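Local coordinates for protein arabinogalactan endo-1,4-beta-galactosidase (Ignisphaera aggregans, PDB 7OSK) that probably hydrolyses internal beta-1,4-galactosidic links of galactan through this calcium-binding family 53 glycoside hydrolase catalytic domain, at residues A[92-97]-A[134-139]; A[185-190]-A[230-235]; A[49-54]-A[348-353]. One frame throughout, in Å; residues are numbered along the deposited sequence.

Interaction 1: residues A[92-97]-A[134-139]; sequences RLRVWN and DFHYSD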
# COMPACT_ATOMS: atom_id res chain seq x y z
N ARG A 92 4.59 2.68 3.84
CA ARG A 92 3.75 3.04 2.70
C ARG A 92 2.55 3.85 3.17
O ARG A 92 1.86 3.46 4.11
CB ARG A 92 3.29 1.79 1.96
CG ARG A 92 2.41 2.06 0.74
CD ARG A 92 2.11 0.76 -0.00
NE ARG A 92 1.28 0.98 -1.19
CZ ARG A 92 -0.04 0.85 -1.23
NH1 ARG A 92 -0.72 0.49 -0.14
NH2 ARG A 92 -0.69 1.06 -2.36
N LEU A 93 2.32 4.99 2.52
CA LEU A 93 1.22 5.88 2.88
C LEU A 93 0.45 6.32 1.65
O LEU A 93 1.04 6.75 0.66
CB LEU A 93 1.75 7.12 3.61
CG LEU A 93 2.47 6.89 4.95
CD1 LEU A 93 3.13 8.18 5.40
CD2 LEU A 93 1.51 6.37 6.00
N ARG A 94 -0.87 6.20 1.71
CA ARG A 94 -1.73 6.72 0.65
C ARG A 94 -2.03 8.18 0.92
O ARG A 94 -2.01 8.62 2.07
CB ARG A 94 -3.03 5.92 0.55
CG ARG A 94 -3.87 5.91 1.82
CD ARG A 94 -5.21 5.22 1.60
NE ARG A 94 -5.96 5.07 2.85
CZ ARG A 94 -5.80 4.07 3.71
NH1 ARG A 94 -4.92 3.11 3.47
NH2 ARG A 94 -6.53 4.03 4.81
N VAL A 95 -2.30 8.94 -0.14
CA VAL A 95 -2.61 10.36 -0.02
C VAL A 95 -3.81 10.71 -0.89
O VAL A 95 -3.78 10.58 -2.11
CB VAL A 95 -1.40 11.24 -0.43
CG1 VAL A 95 -1.77 12.72 -0.41
CG2 VAL A 95 -0.21 10.98 0.49
N TRP A 96 -4.88 11.17 -0.23
CA TRP A 96 -6.06 11.67 -0.92
C TRP A 96 -5.97 13.19 -1.01
O TRP A 96 -5.44 13.84 -0.11
CB TRP A 96 -7.34 11.25 -0.19
CG TRP A 96 -7.58 9.76 -0.21
CD1 TRP A 96 -7.38 8.92 -1.26
CD2 TRP A 96 -8.06 8.96 0.87
NE1 TRP A 96 -7.71 7.63 -0.90
CE2 TRP A 96 -8.13 7.63 0.40
CE3 TRP A 96 -8.44 9.23 2.19
CZ2 TRP A 96 -8.57 6.58 1.20
CZ3 TRP A 96 -8.87 8.18 2.98
CH2 TRP A 96 -8.93 6.87 2.49
N ASN A 97 -6.48 13.75 -2.10
CA ASN A 97 -6.35 15.18 -2.35
C ASN A 97 -7.14 16.00 -1.34
O ASN A 97 -6.59 16.92 -0.72
CB ASN A 97 -6.82 15.51 -3.77
CG ASN A 97 -5.94 14.87 -4.83
OD1 ASN A 97 -5.39 13.79 -4.64
ND2 ASN A 97 -5.81 15.55 -5.97
N ASP A 134 1.57 6.82 -2.04
CA ASP A 134 0.59 6.31 -2.98
C ASP A 134 -0.49 7.36 -3.25
O ASP A 134 -1.51 7.40 -2.57
CB ASP A 134 -0.03 5.02 -2.43
CG ASP A 134 -1.24 4.56 -3.22
OD1 ASP A 134 -1.29 4.79 -4.44
OD2 ASP A 134 -2.15 3.95 -2.61
N PHE A 135 -0.25 8.21 -4.24
CA PHE A 135 -1.23 9.20 -4.65
C PHE A 135 -2.40 8.54 -5.37
O PHE A 135 -2.29 8.17 -6.54
CB PHE A 135 -0.60 10.26 -5.56
CG PHE A 135 0.49 11.06 -4.90
CD1 PHE A 135 0.19 11.97 -3.90
CD2 PHE A 135 1.81 10.91 -5.28
CE1 PHE A 135 1.18 12.71 -3.30
CE2 PHE A 135 2.81 11.65 -4.68
CZ PHE A 135 2.49 12.55 -3.69
N HIS A 136 -3.53 8.39 -4.67
CA HIS A 136 -4.72 7.80 -5.27
C HIS A 136 -5.28 8.68 -6.38
O HIS A 136 -6.02 8.20 -7.24
CB HIS A 136 -5.79 7.56 -4.20
CG HIS A 136 -5.51 6.38 -3.32
ND1 HIS A 136 -6.48 5.49 -2.93
CD2 HIS A 136 -4.36 5.96 -2.74
CE1 HIS A 136 -5.94 4.56 -2.15
NE2 HIS A 136 -4.65 4.83 -2.02
N TYR A 137 -4.90 9.95 -6.38
CA TYR A 137 -5.46 10.94 -7.30
C TYR A 137 -6.99 10.88 -7.25
O TYR A 137 -7.67 10.86 -8.27
CB TYR A 137 -4.93 10.71 -8.72
CG TYR A 137 -3.46 11.04 -8.85
CD1 TYR A 137 -3.02 12.36 -8.85
CD2 TYR A 137 -2.51 10.03 -8.97
CE1 TYR A 137 -1.68 12.66 -8.96
CE2 TYR A 137 -1.17 10.33 -9.08
CZ TYR A 137 -0.75 11.65 -9.08
OH TYR A 137 0.58 11.94 -9.19
N SER A 138 -7.49 10.85 -6.02
CA SER A 138 -8.92 10.85 -5.74
C SER A 138 -9.10 11.48 -4.36
O SER A 138 -8.14 11.57 -3.60
CB SER A 138 -9.48 9.43 -5.77
OG SER A 138 -10.86 9.41 -5.43
N ASP A 139 -10.31 11.91 -4.04
CA ASP A 139 -10.57 12.50 -2.73
C ASP A 139 -10.78 11.41 -1.69
O ASP A 139 -10.74 11.67 -0.49
CB ASP A 139 -11.79 13.43 -2.76
CG ASP A 139 -11.46 14.81 -3.31
OD1 ASP A 139 -10.29 15.24 -3.21
OD2 ASP A 139 -12.37 15.47 -3.85
O HOH W 1 -3.77 11.80 -4.39

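Interaction 2: residues A[185-190]-A[230-235]; sequences MVQIGN and VIHLAG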
# COMPACT_ATOMS: atom_id res chain seq x y z
N MET A 185 10.03 6.43 -3.10
CA MET A 185 9.23 5.88 -4.19
C MET A 185 7.85 6.52 -4.25
O MET A 185 7.23 6.79 -3.23
CB MET A 185 9.09 4.36 -4.03
CG MET A 185 10.39 3.63 -4.28
SD MET A 185 10.24 1.84 -4.26
CE MET A 185 11.89 1.39 -4.80
N VAL A 186 7.37 6.75 -5.47
CA VAL A 186 6.04 7.29 -5.69
C VAL A 186 5.21 6.31 -6.51
O VAL A 186 5.70 5.69 -7.45
CB VAL A 186 6.10 8.66 -6.39
CG1 VAL A 186 4.71 9.11 -6.85
CG2 VAL A 186 6.72 9.70 -5.46
N GLN A 187 3.94 6.19 -6.13
CA GLN A 187 3.03 5.26 -6.78
C GLN A 187 1.93 6.03 -7.51
O GLN A 187 1.00 6.56 -6.90
CB GLN A 187 2.45 4.30 -5.74
CG GLN A 187 1.19 3.57 -6.16
CD GLN A 187 0.80 2.43 -5.22
OE1 GLN A 187 -0.32 1.92 -5.30
NE2 GLN A 187 1.72 2.02 -4.34
N ILE A 188 2.05 6.08 -8.84
CA ILE A 188 1.15 6.86 -9.67
C ILE A 188 -0.22 6.20 -9.76
O ILE A 188 -0.46 5.37 -10.64
CB ILE A 188 1.72 7.06 -11.10
CG1 ILE A 188 3.19 7.49 -11.07
CG2 ILE A 188 0.89 8.06 -11.89
CD1 ILE A 188 3.44 8.82 -10.38
N GLY A 189 -1.11 6.57 -8.85
CA GLY A 189 -2.43 5.97 -8.79
C GLY A 189 -2.41 4.69 -7.98
O GLY A 189 -1.35 4.12 -7.76
N ASN A 190 -3.58 4.25 -7.53
CA ASN A 190 -3.68 3.01 -6.76
C ASN A 190 -4.47 1.95 -7.50
O ASN A 190 -5.67 2.12 -7.77
CB ASN A 190 -4.33 3.26 -5.39
CG ASN A 190 -4.16 2.08 -4.45
OD1 ASN A 190 -3.06 1.80 -3.98
ND2 ASN A 190 -5.26 1.38 -4.17
N VAL A 230 6.28 3.99 -9.46
CA VAL A 230 5.65 2.70 -9.21
C VAL A 230 4.30 2.61 -9.90
O VAL A 230 3.39 3.40 -9.63
CB VAL A 230 5.46 2.44 -7.71
CG1 VAL A 230 4.88 1.06 -7.47
CG2 VAL A 230 6.79 2.60 -6.97
N ILE A 231 4.17 1.64 -10.80
CA ILE A 231 2.89 1.31 -11.43
C ILE A 231 2.25 0.16 -10.67
O ILE A 231 2.78 -0.96 -10.66
CB ILE A 231 3.07 0.95 -12.91
CG1 ILE A 231 3.58 2.15 -13.71
CG2 ILE A 231 1.77 0.43 -13.51
CD1 ILE A 231 2.64 3.35 -13.72
N HIS A 232 1.12 0.44 -10.03
CA HIS A 232 0.47 -0.52 -9.15
C HIS A 232 -0.72 -1.19 -9.83
O HIS A 232 -1.59 -0.52 -10.39
CB HIS A 232 0.01 0.19 -7.87
CG HIS A 232 -0.56 -0.72 -6.83
ND1 HIS A 232 -1.29 -0.26 -5.76
CD2 HIS A 232 -0.51 -2.07 -6.70
CE1 HIS A 232 -1.67 -1.28 -5.01
NE2 HIS A 232 -1.21 -2.39 -5.56
N LEU A 233 -0.73 -2.52 -9.78
CA LEU A 233 -1.83 -3.31 -10.33
C LEU A 233 -2.35 -4.29 -9.29
O LEU A 233 -1.62 -4.69 -8.38
CB LEU A 233 -1.38 -4.07 -11.58
CG LEU A 233 -1.02 -3.22 -12.80
CD1 LEU A 233 -0.59 -4.13 -13.94
CD2 LEU A 233 -2.18 -2.34 -13.23
N ALA A 234 -3.62 -4.67 -9.43
CA ALA A 234 -4.26 -5.60 -8.51
C ALA A 234 -4.52 -6.95 -9.17
O ALA A 234 -4.87 -7.03 -10.35
CB ALA A 234 -5.56 -5.01 -7.99
N GLY A 235 -4.35 -8.02 -8.39
CA GLY A 235 -4.54 -9.37 -8.87
C GLY A 235 -3.24 -10.00 -9.32
O GLY A 235 -2.18 -9.36 -9.28
O HOH W 2 0.51 2.99 -9.60

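Interaction 3: residues A[49-54]-A[348-353]; sequences DFIRGV and GIFYWG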
# COMPACT_ATOMS: atom_id res chain seq x y z
N ASP A 49 18.61 -5.27 2.71
CA ASP A 49 17.94 -4.05 2.26
C ASP A 49 16.62 -4.37 1.56
O ASP A 49 16.04 -3.52 0.88
CB ASP A 49 18.86 -3.25 1.34
CG ASP A 49 19.35 -4.07 0.16
OD1 ASP A 49 19.43 -5.31 0.28
OD2 ASP A 49 19.66 -3.47 -0.89
N PHE A 50 16.16 -5.61 1.72
CA PHE A 50 14.88 -6.07 1.17
C PHE A 50 13.73 -5.26 1.77
O PHE A 50 13.72 -5.01 2.98
CB PHE A 50 14.72 -7.56 1.46
CG PHE A 50 13.65 -8.23 0.64
CD1 PHE A 50 13.88 -8.58 -0.68
CD2 PHE A 50 12.43 -8.55 1.20
CE1 PHE A 50 12.91 -9.21 -1.43
CE2 PHE A 50 11.45 -9.18 0.46
CZ PHE A 50 11.69 -9.51 -0.85
N ILE A 51 12.77 -4.85 0.95
CA ILE A 51 11.66 -4.04 1.45
C ILE A 51 10.71 -4.89 2.27
O ILE A 51 9.91 -5.66 1.73
CB ILE A 51 10.89 -3.34 0.30
CG1 ILE A 51 11.80 -2.32 -0.40
CG2 ILE A 51 9.62 -2.64 0.84
CD1 ILE A 51 11.13 -1.55 -1.51
N ARG A 52 10.81 -4.75 3.59
CA ARG A 52 9.90 -5.39 4.52
C ARG A 52 9.05 -4.29 5.15
O ARG A 52 9.26 -3.91 6.30
CB ARG A 52 10.68 -6.17 5.59
CG ARG A 52 11.85 -6.99 5.05
CD ARG A 52 12.99 -7.15 6.07
NE ARG A 52 13.36 -5.89 6.72
CZ ARG A 52 14.59 -5.53 7.06
NH1 ARG A 52 15.63 -6.32 6.82
NH2 ARG A 52 14.80 -4.36 7.66
N GLY A 53 8.09 -3.78 4.38
CA GLY A 53 7.33 -2.62 4.78
C GLY A 53 5.92 -2.93 5.25
O GLY A 53 5.47 -4.07 5.18
N VAL A 54 5.25 -1.89 5.74
CA VAL A 54 3.84 -1.96 6.09
C VAL A 54 3.15 -0.68 5.65
O VAL A 54 3.79 0.35 5.50
CB VAL A 54 3.62 -2.15 7.61
CG1 VAL A 54 4.19 -3.48 8.08
CG2 VAL A 54 4.25 -0.99 8.39
N GLY A 348 10.37 -6.27 -2.66
CA GLY A 348 9.84 -6.58 -1.35
C GLY A 348 8.34 -6.51 -1.25
O GLY A 348 7.63 -6.70 -2.24
N ILE A 349 7.85 -6.22 -0.05
CA ILE A 349 6.42 -6.27 0.23
C ILE A 349 5.99 -5.16 1.20
O ILE A 349 6.80 -4.63 1.96
CB ILE A 349 6.02 -7.64 0.82
CG1 ILE A 349 6.66 -7.85 2.19
CG2 ILE A 349 6.44 -8.78 -0.10
CD1 ILE A 349 5.67 -7.99 3.31
N PHE A 350 4.71 -4.81 1.13
CA PHE A 350 4.08 -3.96 2.15
C PHE A 350 2.83 -4.65 2.69
O PHE A 350 1.91 -4.95 1.93
CB PHE A 350 3.70 -2.59 1.59
CG PHE A 350 4.86 -1.74 1.19
CD1 PHE A 350 5.49 -0.92 2.11
CD2 PHE A 350 5.33 -1.74 -0.11
CE1 PHE A 350 6.55 -0.13 1.75
CE2 PHE A 350 6.39 -0.96 -0.48
CZ PHE A 350 7.01 -0.15 0.45
N TYR A 351 2.80 -4.88 3.99
CA TYR A 351 1.62 -5.44 4.63
C TYR A 351 0.60 -4.33 4.85
O TYR A 351 0.87 -3.36 5.56
CB TYR A 351 1.98 -6.10 5.96
CG TYR A 351 0.87 -6.94 6.52
CD1 TYR A 351 -0.15 -6.36 7.26
CD2 TYR A 351 0.82 -8.31 6.29
CE1 TYR A 351 -1.18 -7.12 7.77
CE2 TYR A 351 -0.20 -9.08 6.80
CZ TYR A 351 -1.20 -8.48 7.54
OH TYR A 351 -2.22 -9.25 8.04
N TRP A 352 -0.58 -4.47 4.23
CA TRP A 352 -1.58 -3.41 4.25
C TRP A 352 -2.52 -3.53 5.44
O TRP A 352 -2.97 -4.62 5.79
CB TRP A 352 -2.39 -3.42 2.94
CG TRP A 352 -3.23 -2.19 2.77
CD1 TRP A 352 -2.85 -1.00 2.21
CD2 TRP A 352 -4.60 -2.02 3.15
NE1 TRP A 352 -3.89 -0.11 2.23
CE2 TRP A 352 -4.98 -0.71 2.80
CE3 TRP A 352 -5.55 -2.85 3.76
CZ2 TRP A 352 -6.26 -0.21 3.03
CZ3 TRP A 352 -6.81 -2.36 3.99
CH2 TRP A 352 -7.16 -1.05 3.63
N GLY A 353 -2.82 -2.39 6.06
CA GLY A 353 -3.70 -2.36 7.22
C GLY A 353 -3.02 -2.89 8.46
O GLY A 353 -3.67 -3.41 9.37

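Interaction 1: residues A[92-97]-A[134-139]
Arg92 and Asp134 meet through their charges: Arg92 NH2 stands 3.2 Å from Asp134 OD2 in a salt bridge whose oxygen lies well out of the guanidinium plane, with no N-H aimed at it. The two flat groups are inclined by only 21°, and Asp134 CB sits over one face of the guanidinium. Full extension of the arginine, with CG anti to the backbone N (chi1 -180°), carries the group that far, while its NH1 forms salt bridges with Asp55 and Glu292.

The backbones pair as neighbouring parallel strands, 90-95 and 130-135, of a beta-alpha-beta unit in the (beta/alpha)8 barrel. Asp134 N gives a hydrogen bond to Leu93 O (2.8 Å), and Val95 N gives one to Asp134 O (3.0 Å). A weak bond from His136 N to Val95 O follows. Further on, Asn97 N binds Ser138 O at 3.1 Å, tying the two following loops together. Between these bonds a water donates to Val95 O and Asn97 OD1 and accepts from Tyr137 N at 2.9 Å.

Two aromatic rings form a T-shaped pair: the edge of Trp96 is directed at the face of His136, with the centroids of the Trp96 five-membered ring and the His136 ring 4.6 Å apart and the planes at 88°. Arg94 CD lies over one face of the indole near its rim, while the arginine's charged end goes to Glu58.

Apolar contact is carried by Val95 and Phe135, which run side by side in the same direction, Val95 CB coming 3.9 Å from Phe135 CD1. Helices 114-126 and 158-178 pack on this pair.

The sheet face of Arg92, Arg94 and Asp134 is thus charged, that of Leu93, Val95 and Phe135 hydrocarbon, and the buried Asp134 carboxylate is probably stabilised as an anion by Arg92.

Interaction 2: residues A[185-190]-A[230-235]
Gln187 passes its aliphatic chain over Val230 and across His232: Gln187 CB is 4.0 Å from Val230 CB, and Gln187 CG is equally far from His232 CB. An extended chain, with CG anti to the backbone N (chi1 163°), delivers the amide to the imidazole, and the two planes stand 83° apart. The His232 ring is held at both nitrogens, weakly at ND1. That atom gives a weak hydrogen bond to Asn190 OD1 (3.2 Å), which lies at the ring edge and in its plane, and NE2 bonds Ser261 OG; together they probably restrain the turn of the ring. Asn190 in turn is anchored through ND2 to Ala142 O.

Strands 185-188 and 230-234 are the fourth and fifth of the eight-stranded parallel barrel, joined right after one another through helix 206-223, and they cross at -48°. Their parallel pairing is short: Val230 N bonds Val186 O at 2.7 Å, and Ile188 N bonds Val230 O at 3.1 Å. Where the strands splay, a water takes over, accepting from His232 N (2.7 Å) and lying within bonding range of Gly189 O and Val230 O. With an alanine in place of Gln187, the CG and amide beside the imidazole are gone, which would probably leave His232 with a gap along that side. Two residues before Gln187, Met185 CB touches Val230 CG2 at 4.1 Å.

Interaction 3: residues A[49-54]-A[348-353]
Phe50, with CG anti to its own backbone nitrogen (chi1 -164°), swings its ring over Gly348, while Phe350, with CG anti to the carbonyl carbon (chi1 -66°), turns a face of its ring to Ile51. Both are CH-pi contacts over a face. Gly348 CA lies 3.9 Å from the centroid of the Phe50 ring, displaced toward the rim, and Ile51 CG2 lies 4.1 Å from the centroid of the Phe350 ring, with CZ as the ring atom nearest the methyl. The absence of side chains at two positions is part of this fit: a CB on Gly53 would run into Phe350 CD1, and one on Gly348 would strike Ile51 O, quite apart from backbone angles at Gly348 that call for glycine in themselves.

These are the first and last strands of the eight-stranded parallel sheet, and their pairing is the seam that closes the TIM barrel; over these short segments the strand axes run at only 15° to each other. Within 49-54 and 348-353, three backbone hydrogen bonds hold it: Ile349 N to Ile51 O (2.8 Å), Gly53 N to Ile349 O (2.9 Å) and Tyr351 N to Gly53 O (3.0 Å); Ile51 also bonds Leu347. The same Gly53 O receives a CA-H...O contact from Phe350 CA at 3.3 Å.

Ile51 and Phe350 share one face of the sheet, where Trp90 of strand 90-95 touches both. Arg52, Val54, Ile349 and Tyr351 share the other, and Phe391 of helix 390-393 touches all four. There Val54 CG1 touches Tyr351 CB at 4.0 Å, and the phenol leads on to a cluster of polar partners: Tyr351 OH is hydrogen-bonded with Gln375 O, Gln327 NE2 and Tyr295 N.

How the interactions relate
From the N terminus the chain first lays down 49-54, whose partner 348-353 arrives only after 293 intervening residues, so interaction 3 closes the largest loop and the barrel with it. Within that span interaction 1 opens at 92-97 and closes at 134-139, by a beta-alpha-beta crossover through helix 114-126; interaction 2 then opens at 185-190 and closes at 230-235, likewise through helix 206-223. The two follow in series, both lie inside the span of interaction 3, and none cross. Interactions 1 and 3 join directly, Arg92 N probably bonding to Val54 O, while interactions 1 and 2 touch where strands 130-135 and 185-188 lie side by side and where Arg92 reaches in from strand 90-95.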